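Local coordinates for Cobalt/magnesium transport protein CorA (Methanocaldococcus jannaschii, PDB 4EGW), which mediates the influx of magnesium ions across the cell membrane as a homopentamer, closing when cytoplasmic magnesium is high and opening when it is low, at residues A[25-30]-A[60-65]; A[52-57]-A[132-137]; A[56-61]-A[79-84]. All coordinates share one frame; numbering follows the deposited sequence.

Interaction 1. Residues A[25-30]-A[60-65]; sequences TVIAIA and DEELYK
Glu62 packs against Ile27 and Ile29, a contact of a glutamate with two isoleucines between the start of helix 60-70 and the N-terminal entry to edge strand 28-33, Ile27 just before it and Ile29 on it. It buries 157 Å² in total, and Glu62 supplies about half of that. Glu62 and Ile27 point at each other across the gap. The reliable part is the methylene stem of the glutamate: its CB lies 3.4 Å from Ile27 CG1. With CG1 of Ile27 trans to the backbone N (chi1 180°), the long branch of this residue extends to the helix. Glu62 CB is 3.7 Å from the CD1 methyl of Ile27. The Glu62 chain is extended beyond CG and carries its carboxylate toward the strand backbone. The exact place of that carboxylate is doubtful, because the model sets it too close to Ile27 CG1.

Ile27 forms part of a G1 beta bulge. It and Ala28 both face Tyr56 on the neighbouring strand 51-56. The backbone of Ile27 has positive phi (42°), and regular pairing begins at Ala28, which is hydrogen-bonded to Tyr56. Ala28, also in the bulge, points away from the helix; Ile29, next along, points toward it. Ile29 passes alongside the end of Glu62, the two chains running opposite ways, with a spacing as uncertain as the carboxylate.

No hydrogen bond links the two segments. The charge of Glu62 is met by Lys59, just before the helix, through a salt bridge to OE2. That pairing would probably favour the ionised carboxylate beside these apolar branches. Ile29 also rests on Cys55, while Ile27 touches Pro58 in the strand-to-helix connection.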
ATOM      1  N   THR A  25      29.499  -2.856 -10.109  1.00 65.80           N
ATOM      2  CA  THR A  25      28.230  -2.651 -10.791  1.00 53.53           C
ATOM      3  C   THR A  25      27.437  -3.940 -10.578  1.00 46.44           C
ATOM      4  O   THR A  25      27.804  -4.991 -11.089  1.00 45.83           O
ATOM      5  CB  THR A  25      28.432  -2.335 -12.284  1.00 60.88           C
ATOM      6  OG1 THR A  25      27.939  -1.019 -12.571  1.00 62.20           O
ATOM      7  CG2 THR A  25      27.702  -3.327 -13.155  1.00 62.85           C
ATOM      8  N   VAL A  26      26.374  -3.871  -9.784  1.00 45.76           N
ATOM      9  CA  VAL A  26      25.739  -5.087  -9.264  1.00 47.15           C
ATOM     10  C   VAL A  26      25.261  -6.069 -10.361  1.00 50.71           C
ATOM     11  O   VAL A  26      25.306  -7.284 -10.182  1.00 54.57           O
ATOM     12  CB  VAL A  26      24.615  -4.762  -8.222  1.00 36.94           C
ATOM     13  CG1 VAL A  26      25.174  -4.708  -6.796  1.00 29.84           C
ATOM     14  CG2 VAL A  26      23.965  -3.446  -8.552  1.00 43.51           C
ATOM     15  N   ILE A  27      24.792  -5.539 -11.483  1.00 54.04           N
ATOM     16  CA  ILE A  27      24.474  -6.352 -12.663  1.00 58.48           C
ATOM     17  C   ILE A  27      23.765  -7.683 -12.403  1.00 60.58           C
ATOM     18  O   ILE A  27      24.350  -8.751 -12.574  1.00 68.38           O
ATOM     19  CB  ILE A  27      25.686  -6.546 -13.599  1.00 66.87           C
ATOM     20  CG1 ILE A  27      25.293  -7.404 -14.808  1.00 71.65           C
ATOM     21  CG2 ILE A  27      26.855  -7.164 -12.859  1.00 71.16           C
ATOM     22  CD1 ILE A  27      23.821  -7.309 -15.247  1.00 68.71           C
ATOM     23  N   ALA A  28      22.504  -7.613 -11.997  1.00 58.55           N
ATOM     24  CA  ALA A  28      21.730  -8.814 -11.726  1.00 55.65           C
ATOM     25  C   ALA A  28      20.726  -9.049 -12.839  1.00 55.93           C
ATOM     26  O   ALA A  28      19.766  -8.302 -12.974  1.00 62.12           O
ATOM     27  CB  ALA A  28      21.016  -8.694 -10.379  1.00 52.34           C
ATOM     28  N   ILE A  29      20.932 -10.096 -13.629  1.00 56.83           N
ATOM     29  CA  ILE A  29      19.963 -10.433 -14.658  1.00 58.65           C
ATOM     30  C   ILE A  29      18.983 -11.452 -14.103  1.00 60.20           C
ATOM     31  O   ILE A  29      19.354 -12.588 -13.800  1.00 54.99           O
ATOM     32  CB  ILE A  29      20.626 -11.031 -15.901  1.00 65.27           C
ATOM     33  CG1 ILE A  29      21.719 -10.102 -16.429  1.00 67.70           C
ATOM     34  CG2 ILE A  29      19.581 -11.281 -16.980  1.00 67.30           C
ATOM     35  CD1 ILE A  29      21.184  -8.861 -17.100  1.00 65.99           C
ATOM     36  N   ALA A  30      17.734 -11.031 -13.947  1.00 61.16           N
ATOM     37  CA  ALA A  30      16.671 -11.956 -13.609  1.00 61.20           C
ATOM     38  C   ALA A  30      15.903 -12.267 -14.888  1.00 61.02           C
ATOM     39  O   ALA A  30      15.595 -11.371 -15.671  1.00 59.42           O
ATOM     40  CB  ALA A  30      15.761 -11.368 -12.552  1.00 59.98           C
ATOM     41  N   ASP A  60      28.710  -3.631 -18.839  1.00 53.65           N
ATOM     42  CA  ASP A  60      28.273  -3.568 -20.227  1.00 52.07           C
ATOM     43  C   ASP A  60      28.690  -4.799 -21.002  1.00 51.91           C
ATOM     44  O   ASP A  60      28.286  -4.996 -22.147  1.00 48.17           O
ATOM     45  CB  ASP A  60      28.649  -2.244 -20.916  1.00 57.99           C
ATOM     46  CG  ASP A  60      30.125  -2.066 -21.082  1.00 63.78           C
ATOM     47  OD1 ASP A  60      30.883  -2.649 -20.285  1.00 69.58           O
ATOM     48  OD2 ASP A  60      30.522  -1.339 -22.015  1.00 66.15           O
ATOM     49  N   GLU A  61      29.501  -5.628 -20.361  1.00 63.84           N
ATOM     50  CA  GLU A  61      29.732  -6.978 -20.849  1.00 72.49           C
ATOM     51  C   GLU A  61      28.371  -7.689 -20.882  1.00 67.63           C
ATOM     52  O   GLU A  61      27.940  -8.187 -21.927  1.00 55.62           O
ATOM     53  CB  GLU A  61      30.704  -7.720 -19.924  1.00 78.43           C
ATOM     54  CG  GLU A  61      31.566  -6.810 -19.046  1.00 84.92           C
ATOM     55  CD  GLU A  61      32.704  -6.131 -19.805  1.00 90.45           C
ATOM     56  OE1 GLU A  61      33.291  -6.771 -20.707  1.00 90.53           O
ATOM     57  OE2 GLU A  61      33.015  -4.956 -19.489  1.00 89.38           O
ATOM     58  N   GLU A  62      27.705  -7.697 -19.723  1.00 73.03           N
ATOM     59  CA  GLU A  62      26.400  -8.331 -19.532  1.00 73.60           C
ATOM     60  C   GLU A  62      25.295  -7.641 -20.326  1.00 71.62           C
ATOM     61  O   GLU A  62      24.320  -8.275 -20.743  1.00 72.64           O
ATOM     62  CB  GLU A  62      26.018  -8.358 -18.042  1.00 74.86           C
ATOM     63  CG  GLU A  62      26.756  -9.405 -17.195  1.00 81.30           C
ATOM     64  CD  GLU A  62      25.948  -9.882 -15.984  1.00 84.39           C
ATOM     65  OE1 GLU A  62      24.707 -10.032 -16.106  1.00 80.37           O
ATOM     66  OE2 GLU A  62      26.553 -10.089 -14.904  1.00 87.69           O
ATOM     67  N   LEU A  63      25.442  -6.339 -20.530  1.00 66.05           N
ATOM     68  CA  LEU A  63      24.450  -5.580 -21.277  1.00 60.02           C
ATOM     69  C   LEU A  63      24.513  -5.888 -22.779  1.00 64.78           C
ATOM     70  O   LEU A  63      23.496  -6.190 -23.400  1.00 67.46           O
ATOM     71  CB  LEU A  63      24.624  -4.086 -21.018  1.00 57.35           C
ATOM     72  CG  LEU A  63      23.725  -3.153 -21.835  1.00 55.70           C
ATOM     73  CD1 LEU A  63      22.259  -3.528 -21.651  1.00 57.62           C
ATOM     74  CD2 LEU A  63      23.966  -1.688 -21.483  1.00 46.71           C
ATOM     75  N   TYR A  64      25.707  -5.826 -23.359  1.00 66.51           N
ATOM     76  CA  TYR A  64      25.867  -6.112 -24.782  1.00 66.99           C
ATOM     77  C   TYR A  64      25.295  -7.477 -25.144  1.00 56.18           C
ATOM     78  O   TYR A  64      24.624  -7.636 -26.170  1.00 48.15           O
ATOM     79  CB  TYR A  64      27.332  -6.049 -25.196  1.00 79.74           C
ATOM     80  CG  TYR A  64      27.569  -6.700 -26.534  1.00 95.51           C
ATOM     81  CD1 TYR A  64      27.206  -6.061 -27.716  1.00100.66           C
ATOM     82  CD2 TYR A  64      28.134  -7.971 -26.618  1.00102.06           C
ATOM     83  CE1 TYR A  64      27.412  -6.668 -28.949  1.00105.42           C
ATOM     84  CE2 TYR A  64      28.346  -8.584 -27.845  1.00105.72           C
ATOM     85  CZ  TYR A  64      27.983  -7.929 -29.006  1.00108.33           C
ATOM     86  OH  TYR A  64      28.196  -8.539 -30.223  1.00112.97           O
ATOM     87  N   LYS A  65      25.578  -8.461 -24.298  1.00 56.11           N
ATOM     88  CA  LYS A  65      25.016  -9.801 -24.440  1.00 63.55           C
ATOM     89  C   LYS A  65      23.494  -9.709 -24.530  1.00 65.44           C
ATOM     90  O   LYS A  65      22.851 -10.402 -25.326  1.00 66.41           O
ATOM     91  CB  LYS A  65      25.423 -10.655 -23.231  1.00 66.95           C
ATOM     92  CG  LYS A  65      25.308 -12.159 -23.419  1.00 74.40           C
ATOM     93  CD  LYS A  65      26.163 -12.913 -22.393  1.00 78.53           C
ATOM     94  CE  LYS A  65      26.221 -14.406 -22.702  1.00 81.93           C
ATOM     95  NZ  LYS A  65      27.340 -15.109 -22.015  1.00 81.55           N
TER

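Interaction 2. Residues A[52-57]-A[132-137]; sequences WIDCYD and KAIGRL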
ATOM      1  N   TRP A  52       9.837 -12.213 -18.717  1.00 63.18           N
ATOM      2  CA  TRP A  52      10.186 -10.981 -18.031  1.00 70.45           C
ATOM      3  C   TRP A  52      11.668 -10.987 -17.702  1.00 73.52           C
ATOM      4  O   TRP A  52      12.123 -11.762 -16.860  1.00 78.17           O
ATOM      5  CB  TRP A  52       9.364 -10.806 -16.752  1.00 68.29           C
ATOM      6  CG  TRP A  52       9.707  -9.549 -16.013  1.00 64.84           C
ATOM      7  CD1 TRP A  52      10.392  -8.478 -16.502  1.00 61.17           C
ATOM      8  CD2 TRP A  52       9.394  -9.237 -14.649  1.00 62.17           C
ATOM      9  NE1 TRP A  52      10.520  -7.517 -15.533  1.00 61.48           N
ATOM     10  CE2 TRP A  52       9.915  -7.956 -14.384  1.00 57.97           C
ATOM     11  CE3 TRP A  52       8.719  -9.913 -13.628  1.00 64.19           C
ATOM     12  CZ2 TRP A  52       9.783  -7.334 -13.142  1.00 52.26           C
ATOM     13  CZ3 TRP A  52       8.593  -9.293 -12.391  1.00 63.44           C
ATOM     14  CH2 TRP A  52       9.123  -8.015 -12.161  1.00 51.56           C
ATOM     15  N   ILE A  53      12.417 -10.124 -18.378  1.00 70.50           N
ATOM     16  CA  ILE A  53      13.821  -9.931 -18.053  1.00 68.48           C
ATOM     17  C   ILE A  53      13.983  -8.624 -17.295  1.00 66.36           C
ATOM     18  O   ILE A  53      13.638  -7.552 -17.792  1.00 61.40           O
ATOM     19  CB  ILE A  53      14.710  -9.907 -19.311  1.00 65.95           C
ATOM     20  CG1 ILE A  53      14.480 -11.163 -20.143  1.00 64.98           C
ATOM     21  CG2 ILE A  53      16.187  -9.782 -18.933  1.00 64.26           C
ATOM     22  CD1 ILE A  53      15.426 -11.281 -21.302  1.00 65.22           C
ATOM     23  N   ASP A  54      14.479  -8.719 -16.069  1.00 70.20           N
ATOM     24  CA  ASP A  54      14.820  -7.528 -15.313  1.00 68.00           C
ATOM     25  C   ASP A  54      16.324  -7.419 -15.264  1.00 61.45           C
ATOM     26  O   ASP A  54      17.018  -8.336 -14.822  1.00 62.33           O
ATOM     27  CB  ASP A  54      14.254  -7.585 -13.899  1.00 74.98           C
ATOM     28  CG  ASP A  54      14.635  -6.373 -13.079  1.00 75.44           C
ATOM     29  OD1 ASP A  54      14.092  -5.288 -13.358  1.00 72.85           O
ATOM     30  OD2 ASP A  54      15.470  -6.507 -12.157  1.00 78.09           O
ATOM     31  N   CYS A  55      16.831  -6.297 -15.744  1.00 59.38           N
ATOM     32  CA  CYS A  55      18.262  -6.094 -15.758  1.00 57.42           C
ATOM     33  C   CYS A  55      18.648  -4.961 -14.820  1.00 52.63           C
ATOM     34  O   CYS A  55      18.406  -3.782 -15.105  1.00 39.15           O
ATOM     35  CB  CYS A  55      18.731  -5.788 -17.172  1.00 56.81           C
ATOM     36  SG  CYS A  55      20.489  -5.531 -17.257  1.00 59.30           S
ATOM     37  N   TYR A  56      19.284  -5.323 -13.712  1.00 53.11           N
ATOM     38  CA  TYR A  56      19.640  -4.335 -12.714  1.00 50.36           C
ATOM     39  C   TYR A  56      21.115  -3.967 -12.817  1.00 48.95           C
ATOM     40  O   TYR A  56      21.981  -4.775 -12.485  1.00 48.26           O
ATOM     41  CB  TYR A  56      19.334  -4.880 -11.313  1.00 54.96           C
ATOM     42  CG  TYR A  56      19.852  -3.999 -10.193  1.00 57.60           C
ATOM     43  CD1 TYR A  56      20.028  -2.634 -10.386  1.00 55.72           C
ATOM     44  CD2 TYR A  56      20.178  -4.532  -8.950  1.00 56.63           C
ATOM     45  CE1 TYR A  56      20.507  -1.825  -9.381  1.00 56.64           C
ATOM     46  CE2 TYR A  56      20.656  -3.722  -7.931  1.00 56.94           C
ATOM     47  CZ  TYR A  56      20.821  -2.366  -8.156  1.00 57.27           C
ATOM     48  OH  TYR A  56      21.302  -1.537  -7.162  1.00 59.58           O
ATOM     49  N   ASP A  57      21.389  -2.748 -13.279  1.00 47.45           N
ATOM     50  CA  ASP A  57      22.718  -2.150 -13.164  1.00 52.80           C
ATOM     51  C   ASP A  57      23.829  -2.993 -13.795  1.00 61.56           C
ATOM     52  O   ASP A  57      24.808  -3.327 -13.126  1.00 64.83           O
ATOM     53  CB  ASP A  57      23.019  -1.917 -11.678  1.00 53.37           C
ATOM     54  CG  ASP A  57      24.200  -0.999 -11.444  1.00 53.22           C
ATOM     55  OD1 ASP A  57      24.350  -0.004 -12.193  1.00 56.28           O
ATOM     56  OD2 ASP A  57      24.971  -1.274 -10.495  1.00 50.37           O
ATOM     57  N   LYS A 132      12.427  -1.110  -5.665  1.00 58.39           N
ATOM     58  CA  LYS A 132      11.839  -1.927  -4.629  1.00 58.12           C
ATOM     59  C   LYS A 132      10.769  -2.834  -5.205  1.00 56.74           C
ATOM     60  O   LYS A 132      10.582  -3.959  -4.751  1.00 58.37           O
ATOM     61  CB  LYS A 132      11.229  -1.027  -3.563  1.00 60.43           C
ATOM     62  CG  LYS A 132      11.066  -1.695  -2.226  1.00 63.40           C
ATOM     63  CD  LYS A 132      12.407  -1.904  -1.551  1.00 65.39           C
ATOM     64  CE  LYS A 132      12.444  -3.268  -0.872  1.00 72.46           C
ATOM     65  NZ  LYS A 132      11.091  -3.695  -0.394  1.00 75.42           N
ATOM     66  N   ALA A 133      10.067  -2.335  -6.213  1.00 52.15           N
ATOM     67  CA  ALA A 133       8.877  -3.010  -6.696  1.00 53.25           C
ATOM     68  C   ALA A 133       9.206  -4.288  -7.440  1.00 56.14           C
ATOM     69  O   ALA A 133       8.441  -5.251  -7.390  1.00 62.56           O
ATOM     70  CB  ALA A 133       8.064  -2.077  -7.572  1.00 56.06           C
ATOM     71  N   ILE A 134      10.346  -4.299  -8.123  1.00 55.04           N
ATOM     72  CA  ILE A 134      10.699  -5.400  -9.013  1.00 53.98           C
ATOM     73  C   ILE A 134      11.211  -6.582  -8.223  1.00 59.05           C
ATOM     74  O   ILE A 134      11.006  -7.741  -8.600  1.00 60.72           O
ATOM     75  CB  ILE A 134      11.729  -4.959 -10.060  1.00 54.15           C
ATOM     76  CG1 ILE A 134      11.182  -3.760 -10.822  1.00 34.61           C
ATOM     77  CG2 ILE A 134      12.063  -6.097 -11.007  1.00 36.55           C
ATOM     78  CD1 ILE A 134      11.916  -3.479 -12.071  1.00 39.57           C
ATOM     79  N   GLY A 135      11.880  -6.288  -7.118  1.00 60.20           N
ATOM     80  CA  GLY A 135      12.182  -7.323  -6.159  1.00 61.26           C
ATOM     81  C   GLY A 135      10.875  -7.986  -5.773  1.00 66.70           C
ATOM     82  O   GLY A 135      10.744  -9.204  -5.868  1.00 72.33           O
ATOM     83  N   ARG A 136       9.898  -7.169  -5.375  1.00 66.37           N
ATOM     84  CA  ARG A 136       8.618  -7.657  -4.854  1.00 60.47           C
ATOM     85  C   ARG A 136       7.836  -8.540  -5.819  1.00 63.01           C
ATOM     86  O   ARG A 136       6.998  -9.327  -5.388  1.00 72.26           O
ATOM     87  CB  ARG A 136       7.733  -6.503  -4.369  1.00 61.54           C
ATOM     88  CG  ARG A 136       8.178  -5.879  -3.041  1.00 67.62           C
ATOM     89  CD  ARG A 136       7.089  -4.988  -2.426  1.00 74.17           C
ATOM     90  NE  ARG A 136       6.652  -3.927  -3.336  1.00 78.30           N
ATOM     91  CZ  ARG A 136       6.935  -2.634  -3.190  1.00 77.66           C
ATOM     92  NH1 ARG A 136       7.653  -2.213  -2.154  1.00 78.78           N
ATOM     93  NH2 ARG A 136       6.491  -1.756  -4.081  1.00 73.57           N
ATOM     94  N   LEU A 137       8.057  -8.379  -7.120  1.00 63.07           N
ATOM     95  CA  LEU A 137       7.565  -9.362  -8.086  1.00 63.30           C
ATOM     96  C   LEU A 137       8.479 -10.570  -8.220  1.00 61.68           C
ATOM     97  O   LEU A 137       8.007 -11.696  -8.289  1.00 71.68           O
ATOM     98  CB  LEU A 137       7.294  -8.733  -9.449  1.00 66.77           C
ATOM     99  CG  LEU A 137       6.185  -7.683  -9.423  1.00 66.74           C
ATOM    100  CD1 LEU A 137       5.764  -7.298 -10.834  1.00 67.99           C
ATOM    101  CD2 LEU A 137       5.002  -8.213  -8.632  1.00 66.38           C
TER
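Trp52 and Asp54 on strand 51-56 meet Ile134 and Leu137 of helix 132-143 in a buried strand-helix layer of the cytoplasmic alpha/beta domain. The axes of strand 52-56 and helix segment 132-137 come within 10.7 Å, their directions 138° apart. The Trp52 side chain leaves the strand anti to its amide nitrogen (chi1 180°), which carries the six-membered ring to the helix. Leu137 CB sits at the ring edge, in plane, 3.3 Å from CZ3. The CG2 methyl of Ile134 approaches the same ring obliquely, 3.4 Å from Trp52 CZ2.

Ile134 also lies against the carboxylate of Asp54. Its CG2 is 3.3 Å from Asp54 CG, and its CD1 is beside OD1. Ile134 offers the carboxylate only apolar groups; its hydrogen bonds come from strand 122-127. Thr125 OG1 is hydrogen-bonded to Asp54 OD1 and to Trp52 NE1, and His127 NE2 is hydrogen-bonded to Asp54 OD2. These bonds probably fix the rotation of the carboxylate and the indole. Leu137 continues onto Ile161 of helix 156-186. The arrangement is that of helices layered over the mixed sheet in the alpha/beta/alpha domain of CorA.

Interaction 3. Residues A[56-61]-A[79-84]; sequences YDPKDE and IGLDEQ
The two methyls of Leu81 end against the CG-CD side of the Pro58 ring, and this apolar touch carries most of the contact. The CD1 methyl of Leu81 lies 3.4 Å from both CG and CD of the proline ring. Its second methyl, CD2, is 3.5 Å from Pro58 CD, and both methyls rest against CD from the same side. Leu81 CG stands anti to its own carbonyl carbon (chi1 -75°), and the chain then extends to the proline. CD2 also comes to 4.2 Å from the backbone N of Asp57. The total buried area is small, 101 Å².

In the next shell, Leu63 of helix 60-70 touches both Pro58 and Leu81. Pro58 also meets Ile27. Before it, Asp57 turns the chain out of strand 51-56 with positive phi and psi. Its OD2 is hydrogen-bonded to the amide of Val26, and its backbone is hydrogen-bonded to His127. Lys59 then takes the N-cap position of helix 60-70.

Leu81 follows the weakly bonded last part of helix 74-80. Asp82 N is hydrogen-bonded to Ile79 O at 3.0 Å, which curls the chain around Leu81. The carbonyl oxygen of Leu81 is hydrogen-bonded to Ser128 OG, and Gly80 N to Tyr117 OH. Further on, Asp82 OD1 accepts from Gln84 N at 3.0 Å, with an N-H...O angle of 153°. The amide comes from the anti side, 35° out of the carboxylate plane. Glu83 is tied to the sheet through Ser113 and Lys101. The contact thus joins a strand-to-helix connection to a turn after helix 74-80 that continues into an Asx turn, on the face of the CorA cytoplasmic sheet that helices 60-70 and 74-80 cover.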
ATOM      1  N   TYR A  56      19.284  -5.323 -13.712  1.00 53.11           N
ATOM      2  CA  TYR A  56      19.640  -4.335 -12.714  1.00 50.36           C
ATOM      3  C   TYR A  56      21.115  -3.967 -12.817  1.00 48.95           C
ATOM      4  O   TYR A  56      21.981  -4.775 -12.485  1.00 48.26           O
ATOM      5  CB  TYR A  56      19.334  -4.880 -11.313  1.00 54.96           C
ATOM      6  CG  TYR A  56      19.852  -3.999 -10.193  1.00 57.60           C
ATOM      7  CD1 TYR A  56      20.028  -2.634 -10.386  1.00 55.72           C
ATOM      8  CD2 TYR A  56      20.178  -4.532  -8.950  1.00 56.63           C
ATOM      9  CE1 TYR A  56      20.507  -1.825  -9.381  1.00 56.64           C
ATOM     10  CE2 TYR A  56      20.656  -3.722  -7.931  1.00 56.94           C
ATOM     11  CZ  TYR A  56      20.821  -2.366  -8.156  1.00 57.27           C
ATOM     12  OH  TYR A  56      21.302  -1.537  -7.162  1.00 59.58           O
ATOM     13  N   ASP A  57      21.389  -2.748 -13.279  1.00 47.45           N
ATOM     14  CA  ASP A  57      22.718  -2.150 -13.164  1.00 52.80           C
ATOM     15  C   ASP A  57      23.829  -2.993 -13.795  1.00 61.56           C
ATOM     16  O   ASP A  57      24.808  -3.327 -13.126  1.00 64.83           O
ATOM     17  CB  ASP A  57      23.019  -1.917 -11.678  1.00 53.37           C
ATOM     18  CG  ASP A  57      24.200  -0.999 -11.444  1.00 53.22           C
ATOM     19  OD1 ASP A  57      24.350  -0.004 -12.193  1.00 56.28           O
ATOM     20  OD2 ASP A  57      24.971  -1.274 -10.495  1.00 50.37           O
ATOM     21  N   PRO A  58      23.685  -3.335 -15.084  1.00 66.91           N
ATOM     22  CA  PRO A  58      24.560  -4.286 -15.786  1.00 68.51           C
ATOM     23  C   PRO A  58      25.965  -3.790 -16.142  1.00 67.96           C
ATOM     24  O   PRO A  58      26.098  -2.656 -16.590  1.00 71.37           O
ATOM     25  CB  PRO A  58      23.793  -4.549 -17.084  1.00 71.56           C
ATOM     26  CG  PRO A  58      23.072  -3.282 -17.336  1.00 70.51           C
ATOM     27  CD  PRO A  58      22.657  -2.776 -15.980  1.00 68.94           C
ATOM     28  N   LYS A  59      26.984  -4.641 -15.993  1.00 64.25           N
ATOM     29  CA  LYS A  59      28.305  -4.339 -16.545  1.00 56.15           C
ATOM     30  C   LYS A  59      28.196  -4.561 -18.048  1.00 54.50           C
ATOM     31  O   LYS A  59      27.622  -5.555 -18.491  1.00 59.30           O
ATOM     32  CB  LYS A  59      29.413  -5.194 -15.906  1.00 57.01           C
ATOM     33  CG  LYS A  59      29.107  -6.688 -15.785  1.00 62.96           C
ATOM     34  CD  LYS A  59      30.290  -7.467 -15.203  1.00 65.39           C
ATOM     35  CE  LYS A  59      30.025  -7.937 -13.771  1.00 66.34           C
ATOM     36  NZ  LYS A  59      29.054  -9.072 -13.687  1.00 62.89           N
ATOM     37  N   ASP A  60      28.710  -3.631 -18.839  1.00 53.65           N
ATOM     38  CA  ASP A  60      28.273  -3.568 -20.227  1.00 52.07           C
ATOM     39  C   ASP A  60      28.690  -4.799 -21.002  1.00 51.91           C
ATOM     40  O   ASP A  60      28.286  -4.996 -22.147  1.00 48.17           O
ATOM     41  CB  ASP A  60      28.649  -2.244 -20.916  1.00 57.99           C
ATOM     42  CG  ASP A  60      30.125  -2.066 -21.082  1.00 63.78           C
ATOM     43  OD1 ASP A  60      30.883  -2.649 -20.285  1.00 69.58           O
ATOM     44  OD2 ASP A  60      30.522  -1.339 -22.015  1.00 66.15           O
ATOM     45  N   GLU A  61      29.501  -5.628 -20.361  1.00 63.84           N
ATOM     46  CA  GLU A  61      29.732  -6.978 -20.849  1.00 72.49           C
ATOM     47  C   GLU A  61      28.371  -7.689 -20.882  1.00 67.63           C
ATOM     48  O   GLU A  61      27.940  -8.187 -21.927  1.00 55.62           O
ATOM     49  CB  GLU A  61      30.704  -7.720 -19.924  1.00 78.43           C
ATOM     50  CG  GLU A  61      31.566  -6.810 -19.046  1.00 84.92           C
ATOM     51  CD  GLU A  61      32.704  -6.131 -19.805  1.00 90.45           C
ATOM     52  OE1 GLU A  61      33.291  -6.771 -20.707  1.00 90.53           O
ATOM     53  OE2 GLU A  61      33.015  -4.956 -19.489  1.00 89.38           O
ATOM     54  N   ILE A  79      19.033   3.959 -22.826  1.00 64.47           N
ATOM     55  CA  ILE A  79      17.953   4.815 -22.370  1.00 64.48           C
ATOM     56  C   ILE A  79      17.525   4.308 -21.001  1.00 60.64           C
ATOM     57  O   ILE A  79      17.463   5.074 -20.039  1.00 62.69           O
ATOM     58  CB  ILE A  79      16.725   4.771 -23.308  1.00 64.79           C
ATOM     59  CG1 ILE A  79      17.145   4.818 -24.777  1.00 66.72           C
ATOM     60  CG2 ILE A  79      15.781   5.923 -22.999  1.00 63.66           C
ATOM     61  CD1 ILE A  79      15.983   4.614 -25.738  1.00 68.28           C
ATOM     62  N   GLY A  80      17.250   3.007 -20.925  1.00 55.52           N
ATOM     63  CA  GLY A  80      16.732   2.388 -19.717  1.00 54.69           C
ATOM     64  C   GLY A  80      17.571   2.587 -18.466  1.00 55.47           C
ATOM     65  O   GLY A  80      17.042   2.751 -17.372  1.00 54.59           O
ATOM     66  N   LEU A  81      18.887   2.585 -18.627  1.00 60.34           N
ATOM     67  CA  LEU A  81      19.794   2.688 -17.489  1.00 56.64           C
ATOM     68  C   LEU A  81      20.062   4.125 -17.073  1.00 59.90           C
ATOM     69  O   LEU A  81      20.877   4.367 -16.182  1.00 60.65           O
ATOM     70  CB  LEU A  81      21.118   1.993 -17.786  1.00 57.77           C
ATOM     71  CG  LEU A  81      21.050   0.475 -17.749  1.00 63.26           C
ATOM     72  CD1 LEU A  81      22.390  -0.090 -18.113  1.00 66.49           C
ATOM     73  CD2 LEU A  81      20.620  -0.002 -16.374  1.00 65.24           C
ATOM     74  N   ASP A  82      19.416   5.082 -17.733  1.00 61.07           N
ATOM     75  CA  ASP A  82      19.559   6.479 -17.332  1.00 58.38           C
ATOM     76  C   ASP A  82      18.467   6.767 -16.316  1.00 54.75           C
ATOM     77  O   ASP A  82      17.278   6.694 -16.620  1.00 58.04           O
ATOM     78  CB  ASP A  82      19.474   7.422 -18.539  1.00 63.58           C
ATOM     79  CG  ASP A  82      19.938   8.842 -18.217  1.00 68.65           C
ATOM     80  OD1 ASP A  82      19.963   9.224 -17.027  1.00 69.33           O
ATOM     81  OD2 ASP A  82      20.269   9.585 -19.166  1.00 70.82           O
ATOM     82  N   GLU A  83      18.880   7.062 -15.091  1.00 54.94           N
ATOM     83  CA  GLU A  83      17.931   7.224 -14.006  1.00 58.99           C
ATOM     84  C   GLU A  83      17.472   8.670 -13.886  1.00 59.52           C
ATOM     85  O   GLU A  83      16.613   8.987 -13.060  1.00 62.28           O
ATOM     86  CB  GLU A  83      18.498   6.697 -12.680  1.00 64.62           C
ATOM     87  CG  GLU A  83      19.799   7.344 -12.224  1.00 67.60           C
ATOM     88  CD  GLU A  83      21.019   6.494 -12.535  1.00 73.01           C
ATOM     89  OE1 GLU A  83      21.690   6.041 -11.581  1.00 75.85           O
ATOM     90  OE2 GLU A  83      21.312   6.283 -13.734  1.00 73.18           O
ATOM     91  N   GLN A  84      18.045   9.543 -14.713  1.00 53.66           N
ATOM     92  CA  GLN A  84      17.551  10.911 -14.822  1.00 50.13           C
ATOM     93  C   GLN A  84      16.424  11.023 -15.852  1.00 42.24           C
ATOM     94  O   GLN A  84      15.699  12.015 -15.871  1.00 37.94           O
ATOM     95  CB  GLN A  84      18.679  11.891 -15.162  1.00 58.60           C
ATOM     96  CG  GLN A  84      19.618  12.211 -14.008  1.00 63.49           C
ATOM     97  CD  GLN A  84      20.559  13.360 -14.324  1.00 72.23           C
ATOM     98  OE1 GLN A  84      20.454  13.999 -15.377  1.00 74.65           O
ATOM     99  NE2 GLN A  84      21.488  13.629 -13.411  1.00 74.44           N
TER

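Interaction 2 is the buried one of the three. Its centre is about 10 Å from the centre of the chain, against about 19 Å for interaction 1 and about 15 Å for interaction 3, both only partly buried. Interactions 1 and 3 gather at the start of helix 60-70, their centres about 8 Å apart. Strand 51-56 faces helix 132-143 with Trp52 and Asp54, while Cys55 points away and packs on Ile29. Interactions 1 and 2 therefore serve opposite faces of the sheet. Their chemistry differs: an aromatic ring and a hydrogen-bonded carboxylate inside, an acid lying along isoleucines at the sheet edge, and proline on leucine between turns.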